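Long-range contacts in ABC transporter sugar binding protein (Xanthomonas axonopodis pv. citri, PDB 3UOR), which probably binds maltose or related sugars in the periplasm and delivers them to an ABC transporter for uptake: residues A[199-204]-A[221-226]; A[213-218]-A[408-413]; A[217-222]-A[400-405]; A[229-234]-A[390-395]. All blocks are in the same frame, centred on the assembly; numbering follows the deposited sequence.

Contact 1 (A[199-204]-A[221-226]); sequences SFALQQ and AGFRKA
The carboxamide of Gln204 lies against helix 221-235 while its nitrogen is tied back to the last turn of the preceding helix, 195-202: NE2 donates to Phe200 O over 2.9 Å in an almost straight bond (172°), with the acceptor in the amide plane. A bend at chi2 (-49°) folds the chain back far enough to reach that carbonyl. The bond fixes the rotation of the amide and leaves OE1 directed at the aliphatic part of Lys225, whose CD it meets at 3.3 Å as the two chains cross at about a right angle. Farther up the glutamine, CG rests 3.4 Å from Gly222 O, and the absence of a side chain on Gly222 lets the helix come this near. The contact thus joins the C-terminal end of one helix to the N-terminal part of the next, within the alpha/beta fold of a periplasmic binding protein. Its apolar half is built on alanines. Ala226 CB sits 3.5 Å from Ala201 CA, and Ala201 CB touches the Phe223 ring at its edge, 4.0 Å from CD1. Phe223 and Arg224 also touch helix 398-412, and Arg224 forms a salt bridge with Asp399.

Contact 2 (A[213-218]-A[408-413]); sequences DNYGNF and RVDEIL
A two-stranded antiparallel hairpin, strands 209-210 and 215-216, is fastened to the C-terminal turn of helix 398-412 by the carboxylate of Asp410, which takes the amide hydrogen of Gly216. The bond from Gly216 N to Asp410 OD1 measures 2.9 Å and is nearly straight (168°), the donor lying close to the extension of the C-O bond. A water lies 2.9 Å from Asp410 OD2 and within hydrogen-bonding distance of Gly216 O, and so can link the two, although it has more acceptors nearby than protons to give. Tyr215 turns an edge to this carboxylate: its CD1 is 3.6 Å from Asp410 OD1, and the planes of ring and carboxylate stand 83° apart. Next to the polar pair, Val409 divides its two methyls. CG1, anti to the backbone N (chi1 174°), meets Gly216 CA at 3.7 Å, whereas CG2 reaches Phe218 CE2 at 3.8 Å. Leu413 packs on the backbone of Asp213 and Asn214, with CB 3.5 Å from Asn214 O. A classic beta bulge places Asn214 and Tyr215 opposite Arg210. Val409 and Leu413 also pack on Leu209 of the partner strand, and Arg417 of helix 414-422 bonds to the carbonyl oxygens of both Asn214 and Asp410.

Contact 3 (A[217-222]-A[400-405]); sequences NFRGAG and AAVQEL
The backbone of Phe218 and Arg219, at the centre of a type I beta turn from Asn217 to Gly220, passes close to helix 398-412, with the CA atoms of Arg219 and Val402 5.1 Å apart. Val402 fits against the turn itself, its CB 3.4 Å from Phe218 O. One of its methyls, CG2, meets Arg219 CG at 3.8 Å. A helical turn farther on, Leu405 lies over one face of the Phe218 ring in a CH-pi contact: CG is 4.1 Å from the centroid and 24° off the ring normal, and CD2 lies over the same face, 3.3 Å from Phe218 CD1. Leu405 CG stands anti to the backbone N (chi1 -177°), which carries the branch out over the aromatic face. The turn leads directly into helix 221-235, with Gly220 at its N-cap position, so the contact fixes the start of one helix on the side of another. Farther out, the arginine chain bends at chi3 (-66°), and a water at the edge of its guanidinium, in plane, accepts from Arg219 NH1 at 3.2 Å and donates to Gln403 OE1 at 2.7 Å. The stronger partner of that guanidinium is Asp406, which forms a salt bridge with Arg219 NE and takes the backbone N-H of Phe218.

Contact 4 (A[229-234]-A[390-395]); sequences FYDNMY and RVVRGG
Val392 presses its CG1 methyl onto one face of the Tyr234 ring, 3.5 Å from CG, while its CG2 approaches Tyr230 CE2 at 4.0 Å. Both tyrosines cross the valine at about a right angle. The chi1 of Val392, 178°, turns both methyls to the rings, CG1 to Tyr234 and CG2 to both tyrosines. Beside them, Asp231 brings its carboxylate against the other helix: OD2 lies 3.5 Å from Val391 CG1, and OD1 3.6 Å from Val392 CA. A water lies 2.8 Å from Asp231 OD2 and 2.7 Å from Val391 O and can donate to either, although it has more acceptors nearby than protons. The helices that carry these residues, 221-235 and 377-394, run nearly parallel, with local axes 9.6 Å apart and inclined by 23°. In the next shell, Tyr234 CE2 lies over a face of Tyr230, and Tyr234 OH bonds to Met189 O. Asp231 is held at both oxygens, OD1 by Gln235 and OD2 by His398, while Gln235 also reaches Val392 O. A buried carboxylate set beside two valines is thereby supplied with several donors, which probably offset the cost of its burial and would favour the charged form, while the tyrosine-valine packing provides the apolar part of the interface.

In the fold
All four contacts are largely buried, although each lies well off the centre of the chain; contacts 1 and 3 each reach an exposed residue, Lys225 and Gln403, whereas contacts 2 and 4 touch through none. Three share helix 221-235: contact 3 holds its start, contact 1 its first turns against helix 195-202, and contact 4 its C-terminal part against helix 377-394. Contacts 2 and 3 use successive parts of helix 398-412 and share Phe218, which meets Phe223 of contact 1 edge-to-face. Contacts 3 and 4 are joined by the Glu404-Arg390 salt bridge and by Ala401 on Val391. In chemistry, contact 2 alone has a direct hydrogen bond between its segments; waters lie between the segments of contacts 2, 3 and 4, and contact 1 relies on close packing round small residues.

Contact 1 (A[199-204]-A[221-226])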
loop_
_atom_site.group_PDB
_atom_site.type_symbol
_atom_site.label_atom_id
_atom_site.label_comp_id
_atom_site.label_asym_id
_atom_site.label_seq_id
_atom_site.Cartn_x
_atom_site.Cartn_y
_atom_site.Cartn_z
ATOM N N SER A 199 6.058 -0.361 7.186
ATOM C CA SER A 199 5.733 -1.799 7.155
ATOM C C SER A 199 6.183 -2.455 8.451
ATOM O O SER A 199 5.407 -3.144 9.101
ATOM C CB SER A 199 6.413 -2.504 5.969
ATOM O OG SER A 199 5.938 -1.967 4.748
ATOM N N PHE A 200 7.438 -2.223 8.838
ATOM C CA PHE A 200 7.982 -2.842 10.047
ATOM C C PHE A 200 7.290 -2.347 11.313
ATOM O O PHE A 200 7.201 -3.083 12.293
ATOM C CB PHE A 200 9.512 -2.650 10.133
ATOM C CG PHE A 200 10.251 -3.351 9.043
ATOM C CD1 PHE A 200 10.036 -4.715 8.813
ATOM C CD2 PHE A 200 11.120 -2.663 8.213
ATOM C CE1 PHE A 200 10.698 -5.383 7.799
ATOM C CE2 PHE A 200 11.794 -3.337 7.180
ATOM C CZ PHE A 200 11.578 -4.702 6.981
ATOM N N ALA A 201 6.816 -1.101 11.299
ATOM C CA ALA A 201 6.106 -0.545 12.458
ATOM C C ALA A 201 4.704 -1.133 12.575
ATOM O O ALA A 201 4.203 -1.375 13.687
ATOM C CB ALA A 201 6.041 0.983 12.364
ATOM N N LEU A 202 4.070 -1.371 11.426
ATOM C CA LEU A 202 2.773 -2.050 11.408
ATOM C C LEU A 202 2.836 -3.492 11.922
ATOM O O LEU A 202 1.812 -4.049 12.263
ATOM C CB LEU A 202 2.156 -2.038 10.011
ATOM C CG LEU A 202 1.728 -0.666 9.539
ATOM C CD1 LEU A 202 1.294 -0.732 8.073
ATOM C CD2 LEU A 202 0.618 -0.214 10.418
ATOM N N GLN A 203 4.026 -4.099 11.968
ATOM C CA GLN A 203 4.140 -5.472 12.492
ATOM C C GLN A 203 4.134 -5.552 14.024
ATOM O O GLN A 203 4.309 -6.629 14.575
ATOM C CB GLN A 203 5.391 -6.176 11.945
ATOM C CG GLN A 203 5.418 -6.271 10.426
ATOM C CD GLN A 203 6.696 -6.861 9.936
ATOM O OE1 GLN A 203 7.722 -6.811 10.626
ATOM N NE2 GLN A 203 6.659 -7.436 8.742
ATOM N N GLN A 204 3.927 -4.427 14.706
ATOM C CA GLN A 204 4.006 -4.396 16.169
ATOM C C GLN A 204 2.602 -4.415 16.738
ATOM O O GLN A 204 1.669 -4.035 16.061
ATOM C CB GLN A 204 4.736 -3.129 16.648
ATOM C CG GLN A 204 6.117 -2.884 15.977
ATOM C CD GLN A 204 7.007 -4.128 15.986
ATOM O OE1 GLN A 204 7.192 -4.762 17.026
ATOM N NE2 GLN A 204 7.555 -4.485 14.816
ATOM N N ALA A 221 6.749 1.430 22.573
ATOM C CA ALA A 221 7.675 0.310 22.358
ATOM C C ALA A 221 7.740 -0.169 20.910
ATOM O O ALA A 221 8.809 -0.489 20.396
ATOM C CB ALA A 221 7.341 -0.869 23.298
ATOM N N GLY A 222 6.591 -0.223 20.249
ATOM C CA GLY A 222 6.540 -0.781 18.913
ATOM C C GLY A 222 7.343 0.043 17.933
ATOM O O GLY A 222 8.207 -0.485 17.212
ATOM N N PHE A 223 7.078 1.344 17.886
ATOM C CA PHE A 223 7.849 2.152 16.945
ATOM C C PHE A 223 9.351 2.128 17.253
ATOM O O PHE A 223 10.182 2.029 16.332
ATOM C CB PHE A 223 7.347 3.582 16.778
ATOM C CG PHE A 223 8.065 4.307 15.676
ATOM C CD1 PHE A 223 7.827 3.969 14.349
ATOM C CD2 PHE A 223 9.039 5.252 15.956
ATOM C CE1 PHE A 223 8.510 4.593 13.318
ATOM C CE2 PHE A 223 9.727 5.900 14.924
ATOM C CZ PHE A 223 9.477 5.558 13.608
ATOM N N ARG A 224 9.701 2.167 18.538
ATOM C CA ARG A 224 11.109 2.069 18.919
ATOM C C ARG A 224 11.746 0.776 18.424
ATOM O O ARG A 224 12.920 0.764 18.040
ATOM C CB ARG A 224 11.280 2.177 20.430
ATOM C CG ARG A 224 10.982 3.566 20.985
ATOM C CD ARG A 224 11.143 3.525 22.492
ATOM N NE ARG A 224 10.787 4.768 23.184
ATOM C CZ ARG A 224 11.665 5.712 23.509
ATOM N NH1 ARG A 224 12.938 5.584 23.163
ATOM N NH2 ARG A 224 11.271 6.777 24.176
ATOM N N LYS A 225 10.986 -0.319 18.442
ATOM C CA LYS A 225 11.525 -1.618 18.006
ATOM C C LYS A 225 11.710 -1.567 16.472
ATOM O O LYS A 225 12.744 -1.965 15.936
ATOM C CB LYS A 225 10.588 -2.759 18.424
ATOM C CG LYS A 225 11.182 -4.166 18.384
ATOM C CD LYS A 225 10.066 -5.224 18.529
ATOM C CE LYS A 225 10.561 -6.620 18.935
ATOM N NZ LYS A 225 11.422 -7.303 17.939
ATOM N N ALA A 226 10.722 -1.012 15.781
ATOM C CA ALA A 226 10.768 -0.891 14.320
ATOM C C ALA A 226 11.886 0.043 13.850
ATOM O O ALA A 226 12.659 -0.272 12.924
ATOM C CB ALA A 226 9.389 -0.409 13.784
#

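Contact 2 (A[213-218]-A[408-413])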
loop_
_atom_site.group_PDB
_atom_site.type_symbol
_atom_site.label_atom_id
_atom_site.label_comp_id
_atom_site.label_asym_id
_atom_site.label_seq_id
_atom_site.Cartn_x
_atom_site.Cartn_y
_atom_site.Cartn_z
ATOM N N ASP A 213 -6.453 8.644 18.905
ATOM C CA ASP A 213 -5.639 9.059 17.770
ATOM C C ASP A 213 -5.404 10.564 17.799
ATOM O O ASP A 213 -5.247 11.188 16.763
ATOM C CB ASP A 213 -6.278 8.626 16.460
ATOM C CG ASP A 213 -6.186 7.122 16.240
ATOM O OD1 ASP A 213 -5.494 6.427 17.019
ATOM O OD2 ASP A 213 -6.799 6.631 15.277
ATOM N N ASN A 214 -5.377 11.121 19.009
ATOM C CA ASN A 214 -5.133 12.535 19.223
ATOM C C ASN A 214 -3.670 12.839 19.510
ATOM O O ASN A 214 -3.288 13.991 19.516
ATOM C CB ASN A 214 -6.006 13.076 20.361
ATOM C CG ASN A 214 -7.468 13.141 19.981
ATOM O OD1 ASN A 214 -7.806 13.210 18.801
ATOM N ND2 ASN A 214 -8.346 13.115 20.979
ATOM N N TYR A 215 -2.858 11.818 19.764
ATOM C CA TYR A 215 -1.436 12.053 20.039
ATOM C C TYR A 215 -0.594 11.062 19.285
ATOM O O TYR A 215 -1.050 9.952 18.986
ATOM C CB TYR A 215 -1.128 11.870 21.516
ATOM C CG TYR A 215 -1.694 12.927 22.434
ATOM C CD1 TYR A 215 -0.990 14.094 22.692
ATOM C CD2 TYR A 215 -2.923 12.745 23.061
ATOM C CE1 TYR A 215 -1.494 15.060 23.539
ATOM C CE2 TYR A 215 -3.438 13.707 23.905
ATOM C CZ TYR A 215 -2.717 14.858 24.144
ATOM O OH TYR A 215 -3.225 15.819 24.989
ATOM N N GLY A 216 0.643 11.440 18.990
ATOM C CA GLY A 216 1.560 10.494 18.384
ATOM C C GLY A 216 1.946 9.449 19.417
ATOM O O GLY A 216 1.951 9.733 20.602
ATOM N N ASN A 217 2.251 8.238 18.974
ATOM C CA ASN A 217 2.700 7.204 19.884
ATOM C C ASN A 217 3.993 6.628 19.375
ATOM O O ASN A 217 4.245 5.434 19.544
ATOM C CB ASN A 217 1.667 6.078 20.012
ATOM C CG ASN A 217 1.994 5.121 21.149
ATOM O OD1 ASN A 217 2.437 5.538 22.207
ATOM N ND2 ASN A 217 1.767 3.833 20.933
ATOM N N PHE A 218 4.817 7.469 18.758
ATOM C CA PHE A 218 6.093 7.012 18.223
ATOM C C PHE A 218 7.117 6.748 19.323
ATOM O O PHE A 218 8.094 6.016 19.120
ATOM C CB PHE A 218 6.601 7.957 17.132
ATOM C CG PHE A 218 5.717 7.969 15.906
ATOM C CD1 PHE A 218 5.981 7.127 14.837
ATOM C CD2 PHE A 218 4.603 8.785 15.848
ATOM C CE1 PHE A 218 5.161 7.112 13.709
ATOM C CE2 PHE A 218 3.781 8.784 14.734
ATOM C CZ PHE A 218 4.058 7.940 13.661
ATOM N N ARG A 408 6.329 16.713 16.764
ATOM C CA ARG A 408 5.805 17.137 15.464
ATOM C C ARG A 408 4.393 16.583 15.256
ATOM O O ARG A 408 3.498 17.291 14.798
ATOM C CB ARG A 408 6.727 16.687 14.322
ATOM C CG ARG A 408 8.145 17.319 14.355
ATOM C CD ARG A 408 8.096 18.865 14.389
ATOM N NE ARG A 408 9.027 19.389 15.391
ATOM C CZ ARG A 408 8.666 20.058 16.480
ATOM N NH1 ARG A 408 7.397 20.327 16.699
ATOM N NH2 ARG A 408 9.578 20.470 17.346
ATOM N N VAL A 409 4.183 15.320 15.603
ATOM C CA VAL A 409 2.878 14.697 15.343
ATOM C C VAL A 409 1.797 15.311 16.239
ATOM O O VAL A 409 0.695 15.589 15.786
ATOM C CB VAL A 409 2.939 13.162 15.473
ATOM C CG1 VAL A 409 1.529 12.532 15.337
ATOM C CG2 VAL A 409 3.901 12.595 14.410
ATOM N N ASP A 410 2.142 15.580 17.491
ATOM C CA ASP A 410 1.233 16.264 18.403
ATOM C C ASP A 410 0.799 17.641 17.896
ATOM O O ASP A 410 -0.355 18.031 18.101
ATOM C CB ASP A 410 1.857 16.353 19.803
ATOM C CG ASP A 410 1.918 14.993 20.489
ATOM O OD1 ASP A 410 1.376 14.036 19.919
ATOM O OD2 ASP A 410 2.477 14.877 21.594
ATOM N N GLU A 411 1.705 18.372 17.237
ATOM C CA GLU A 411 1.322 19.634 16.584
ATOM C C GLU A 411 0.395 19.391 15.406
ATOM O O GLU A 411 -0.654 20.041 15.271
ATOM C CB GLU A 411 2.563 20.422 16.133
ATOM C CG GLU A 411 3.489 20.686 17.280
ATOM C CD GLU A 411 4.786 21.346 16.860
ATOM O OE1 GLU A 411 5.087 21.333 15.644
ATOM O OE2 GLU A 411 5.496 21.865 17.764
ATOM N N ILE A 412 0.766 18.450 14.545
ATOM C CA ILE A 412 -0.098 18.107 13.407
ATOM C C ILE A 412 -1.526 17.756 13.865
ATOM O O ILE A 412 -2.522 18.170 13.252
ATOM C CB ILE A 412 0.528 16.968 12.574
ATOM C CG1 ILE A 412 1.782 17.483 11.857
ATOM C CG2 ILE A 412 -0.481 16.415 11.590
ATOM C CD1 ILE A 412 2.677 16.414 11.331
ATOM N N LEU A 413 -1.629 17.043 14.981
ATOM C CA LEU A 413 -2.929 16.577 15.471
ATOM C C LEU A 413 -3.636 17.602 16.348
ATOM O O LEU A 413 -4.685 17.308 16.916
ATOM C CB LEU A 413 -2.760 15.265 16.253
ATOM C CG LEU A 413 -2.300 14.052 15.424
ATOM C CD1 LEU A 413 -1.927 12.867 16.309
ATOM C CD2 LEU A 413 -3.385 13.659 14.440
HETATM O O HOH W 1 2.739 11.967 21.990
#

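Contact 3 (A[217-222]-A[400-405])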
loop_
_atom_site.group_PDB
_atom_site.type_symbol
_atom_site.label_atom_id
_atom_site.label_comp_id
_atom_site.label_asym_id
_atom_site.label_seq_id
_atom_site.Cartn_x
_atom_site.Cartn_y
_atom_site.Cartn_z
ATOM N N ASN A 217 2.251 8.238 18.974
ATOM C CA ASN A 217 2.700 7.204 19.884
ATOM C C ASN A 217 3.993 6.628 19.375
ATOM O O ASN A 217 4.245 5.434 19.544
ATOM C CB ASN A 217 1.667 6.078 20.012
ATOM C CG ASN A 217 1.994 5.121 21.149
ATOM O OD1 ASN A 217 2.437 5.538 22.207
ATOM N ND2 ASN A 217 1.767 3.833 20.933
ATOM N N PHE A 218 4.817 7.469 18.758
ATOM C CA PHE A 218 6.093 7.012 18.223
ATOM C C PHE A 218 7.117 6.748 19.323
ATOM O O PHE A 218 8.094 6.016 19.120
ATOM C CB PHE A 218 6.601 7.957 17.132
ATOM C CG PHE A 218 5.717 7.969 15.906
ATOM C CD1 PHE A 218 5.981 7.127 14.837
ATOM C CD2 PHE A 218 4.603 8.785 15.848
ATOM C CE1 PHE A 218 5.161 7.112 13.709
ATOM C CE2 PHE A 218 3.781 8.784 14.734
ATOM C CZ PHE A 218 4.058 7.940 13.661
ATOM N N ARG A 219 6.866 7.303 20.504
ATOM C CA ARG A 219 7.663 6.963 21.680
ATOM C C ARG A 219 7.312 5.589 22.266
ATOM O O ARG A 219 7.967 5.108 23.204
ATOM C CB ARG A 219 7.497 8.034 22.757
ATOM C CG ARG A 219 8.380 9.273 22.529
ATOM C CD ARG A 219 8.040 10.352 23.527
ATOM N NE ARG A 219 6.687 10.850 23.320
ATOM C CZ ARG A 219 6.113 11.762 24.089
ATOM N NH1 ARG A 219 6.777 12.262 25.125
ATOM N NH2 ARG A 219 4.876 12.161 23.825
ATOM N N GLY A 220 6.261 4.971 21.739
ATOM C CA GLY A 220 5.843 3.654 22.214
ATOM C C GLY A 220 6.856 2.571 21.887
ATOM O O GLY A 220 7.723 2.766 21.024
ATOM N N ALA A 221 6.749 1.430 22.573
ATOM C CA ALA A 221 7.675 0.310 22.358
ATOM C C ALA A 221 7.740 -0.169 20.910
ATOM O O ALA A 221 8.809 -0.489 20.396
ATOM C CB ALA A 221 7.341 -0.869 23.298
ATOM N N GLY A 222 6.591 -0.223 20.249
ATOM C CA GLY A 222 6.540 -0.781 18.913
ATOM C C GLY A 222 7.343 0.043 17.933
ATOM O O GLY A 222 8.207 -0.485 17.212
ATOM N N ALA A 400 15.990 10.714 20.978
ATOM C CA ALA A 400 15.760 12.078 20.488
ATOM C C ALA A 400 14.779 12.007 19.324
ATOM O O ALA A 400 13.866 12.816 19.224
ATOM C CB ALA A 400 17.088 12.748 20.017
ATOM N N ALA A 401 15.006 11.050 18.429
ATOM C CA ALA A 401 14.184 10.889 17.229
ATOM C C ALA A 401 12.719 10.759 17.611
ATOM O O ALA A 401 11.890 11.539 17.157
ATOM C CB ALA A 401 14.622 9.665 16.435
ATOM N N VAL A 402 12.392 9.787 18.459
ATOM C CA VAL A 402 10.977 9.494 18.735
ATOM C C VAL A 402 10.307 10.604 19.566
ATOM O O VAL A 402 9.118 10.897 19.420
ATOM C CB VAL A 402 10.788 8.092 19.373
ATOM C CG1 VAL A 402 11.381 7.009 18.456
ATOM C CG2 VAL A 402 11.467 8.035 20.742
ATOM N N GLN A 403 11.085 11.246 20.419
ATOM C CA GLN A 403 10.593 12.367 21.208
ATOM C C GLN A 403 10.202 13.510 20.272
ATOM O O GLN A 403 9.132 14.132 20.395
ATOM C CB GLN A 403 11.702 12.838 22.162
ATOM C CG GLN A 403 11.320 14.028 23.025
ATOM C CD GLN A 403 11.126 13.641 24.484
ATOM O OE1 GLN A 403 11.613 12.596 24.930
ATOM N NE2 GLN A 403 10.413 14.480 25.233
ATOM N N GLU A 404 11.097 13.786 19.338
ATOM C CA GLU A 404 10.909 14.870 18.393
ATOM C C GLU A 404 9.754 14.537 17.452
ATOM O O GLU A 404 8.929 15.394 17.158
ATOM C CB GLU A 404 12.197 15.081 17.597
ATOM C CG GLU A 404 12.067 16.104 16.499
ATOM C CD GLU A 404 13.391 16.456 15.821
ATOM O OE1 GLU A 404 14.478 16.030 16.282
ATOM O OE2 GLU A 404 13.326 17.180 14.809
ATOM N N LEU A 405 9.693 13.287 16.984
ATOM C CA LEU A 405 8.607 12.872 16.085
ATOM C C LEU A 405 7.256 13.065 16.758
ATOM O O LEU A 405 6.372 13.699 16.187
ATOM C CB LEU A 405 8.787 11.426 15.619
ATOM C CG LEU A 405 7.782 10.853 14.622
ATOM C CD1 LEU A 405 7.593 11.760 13.398
ATOM C CD2 LEU A 405 8.268 9.484 14.188
HETATM O O HOH W 2 9.619 11.670 26.522
#

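Contact 4 (A[229-234]-A[390-395])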
loop_
_atom_site.group_PDB
_atom_site.type_symbol
_atom_site.label_atom_id
_atom_site.label_comp_id
_atom_site.label_asym_id
_atom_site.label_seq_id
_atom_site.Cartn_x
_atom_site.Cartn_y
_atom_site.Cartn_z
ATOM N N PHE A 229 15.216 -1.881 14.326
ATOM C CA PHE A 229 15.430 -2.909 13.293
ATOM C C PHE A 229 15.797 -2.256 11.947
ATOM O O PHE A 229 16.751 -2.655 11.282
ATOM C CB PHE A 229 14.153 -3.758 13.150
ATOM C CG PHE A 229 14.257 -4.875 12.146
ATOM C CD1 PHE A 229 15.166 -5.910 12.328
ATOM C CD2 PHE A 229 13.401 -4.915 11.048
ATOM C CE1 PHE A 229 15.248 -6.954 11.410
ATOM C CE2 PHE A 229 13.467 -5.944 10.131
ATOM C CZ PHE A 229 14.392 -6.979 10.307
ATOM N N TYR A 230 15.039 -1.232 11.563
ATOM C CA TYR A 230 15.272 -0.505 10.319
ATOM C C TYR A 230 16.641 0.232 10.302
ATOM O O TYR A 230 17.428 0.089 9.365
ATOM C CB TYR A 230 14.114 0.483 10.120
ATOM C CG TYR A 230 14.225 1.422 8.944
ATOM C CD1 TYR A 230 13.815 1.024 7.667
ATOM C CD2 TYR A 230 14.678 2.734 9.108
ATOM C CE1 TYR A 230 13.875 1.904 6.588
ATOM C CE2 TYR A 230 14.749 3.618 8.029
ATOM C CZ TYR A 230 14.333 3.197 6.776
ATOM O OH TYR A 230 14.379 4.044 5.694
ATOM N N ASP A 231 16.932 1.007 11.335
ATOM C CA ASP A 231 18.216 1.731 11.396
ATOM C C ASP A 231 19.395 0.752 11.372
ATOM O O ASP A 231 20.397 0.967 10.678
ATOM C CB ASP A 231 18.265 2.584 12.657
ATOM C CG ASP A 231 19.517 3.443 12.742
ATOM O OD1 ASP A 231 20.022 3.894 11.688
ATOM O OD2 ASP A 231 19.971 3.687 13.877
ATOM N N ASN A 232 19.269 -0.342 12.115
ATOM C CA ASN A 232 20.357 -1.318 12.202
ATOM C C ASN A 232 20.848 -1.802 10.834
ATOM O O ASN A 232 22.033 -2.041 10.660
ATOM C CB ASN A 232 19.949 -2.516 13.063
ATOM C CG ASN A 232 21.097 -3.472 13.297
ATOM O OD1 ASN A 232 22.101 -3.118 13.912
ATOM N ND2 ASN A 232 20.952 -4.699 12.817
ATOM N N MET A 233 19.942 -1.961 9.871
ATOM C CA MET A 233 20.328 -2.470 8.555
ATOM C C MET A 233 21.300 -1.526 7.841
ATOM O O MET A 233 22.189 -1.972 7.129
ATOM C CB MET A 233 19.098 -2.685 7.659
ATOM C CG MET A 233 18.107 -3.738 8.191
ATOM S SD MET A 233 16.878 -4.172 6.928
ATOM C CE MET A 233 15.481 -4.468 8.000
ATOM N N TYR A 234 21.103 -0.222 7.973
ATOM C CA TYR A 234 22.064 0.700 7.374
ATOM C C TYR A 234 23.372 0.715 8.146
ATOM O O TYR A 234 24.435 0.751 7.541
ATOM C CB TYR A 234 21.513 2.121 7.287
ATOM C CG TYR A 234 20.224 2.210 6.520
ATOM C CD1 TYR A 234 20.207 2.532 5.168
ATOM C CD2 TYR A 234 19.016 1.952 7.150
ATOM C CE1 TYR A 234 19.001 2.614 4.480
ATOM C CE2 TYR A 234 17.817 2.029 6.475
ATOM C CZ TYR A 234 17.813 2.348 5.149
ATOM O OH TYR A 234 16.599 2.436 4.514
ATOM N N ARG A 390 17.249 11.124 9.275
ATOM C CA ARG A 390 18.215 11.836 10.108
ATOM C C ARG A 390 18.900 10.864 11.060
ATOM O O ARG A 390 20.098 10.965 11.312
ATOM C CB ARG A 390 17.526 12.933 10.909
ATOM C CG ARG A 390 18.376 14.160 11.125
ATOM C CD ARG A 390 17.480 15.387 11.139
ATOM N NE ARG A 390 16.458 15.250 12.170
ATOM C CZ ARG A 390 15.204 15.671 12.054
ATOM N NH1 ARG A 390 14.795 16.267 10.937
ATOM N NH2 ARG A 390 14.359 15.494 13.062
ATOM N N VAL A 391 18.121 9.938 11.602
ATOM C CA VAL A 391 18.660 8.878 12.427
ATOM C C VAL A 391 19.679 8.065 11.636
ATOM O O VAL A 391 20.792 7.825 12.118
ATOM C CB VAL A 391 17.551 7.958 12.935
ATOM C CG1 VAL A 391 18.130 6.626 13.433
ATOM C CG2 VAL A 391 16.761 8.665 14.012
ATOM N N VAL A 392 19.307 7.648 10.423
ATOM C CA VAL A 392 20.210 6.846 9.598
ATOM C C VAL A 392 21.469 7.603 9.150
ATOM O O VAL A 392 22.581 7.101 9.266
ATOM C CB VAL A 392 19.525 6.287 8.354
ATOM C CG1 VAL A 392 20.521 5.504 7.526
ATOM C CG2 VAL A 392 18.314 5.394 8.750
ATOM N N ARG A 393 21.291 8.800 8.618
ATOM C CA ARG A 393 22.405 9.537 8.051
ATOM C C ARG A 393 23.176 10.303 9.120
ATOM O O ARG A 393 24.380 10.216 9.174
ATOM C CB ARG A 393 21.933 10.497 6.960
ATOM C CG ARG A 393 21.294 9.811 5.756
ATOM C CD ARG A 393 21.158 10.783 4.576
ATOM N NE ARG A 393 21.610 10.146 3.341
ATOM C CZ ARG A 393 20.852 10.010 2.261
ATOM N NH1 ARG A 393 19.618 10.481 2.264
ATOM N NH2 ARG A 393 21.320 9.417 1.176
ATOM N N GLY A 394 22.476 11.039 9.977
ATOM C CA GLY A 394 23.136 11.913 10.935
ATOM C C GLY A 394 23.445 11.243 12.259
ATOM O O GLY A 394 24.094 11.815 13.102
ATOM N N GLY A 395 22.984 10.020 12.460
ATOM C CA GLY A 395 23.220 9.377 13.737
ATOM C C GLY A 395 22.444 10.003 14.888
ATOM O O GLY A 395 22.753 9.735 16.047
HETATM O O HOH W 3 21.673 5.904 13.725
#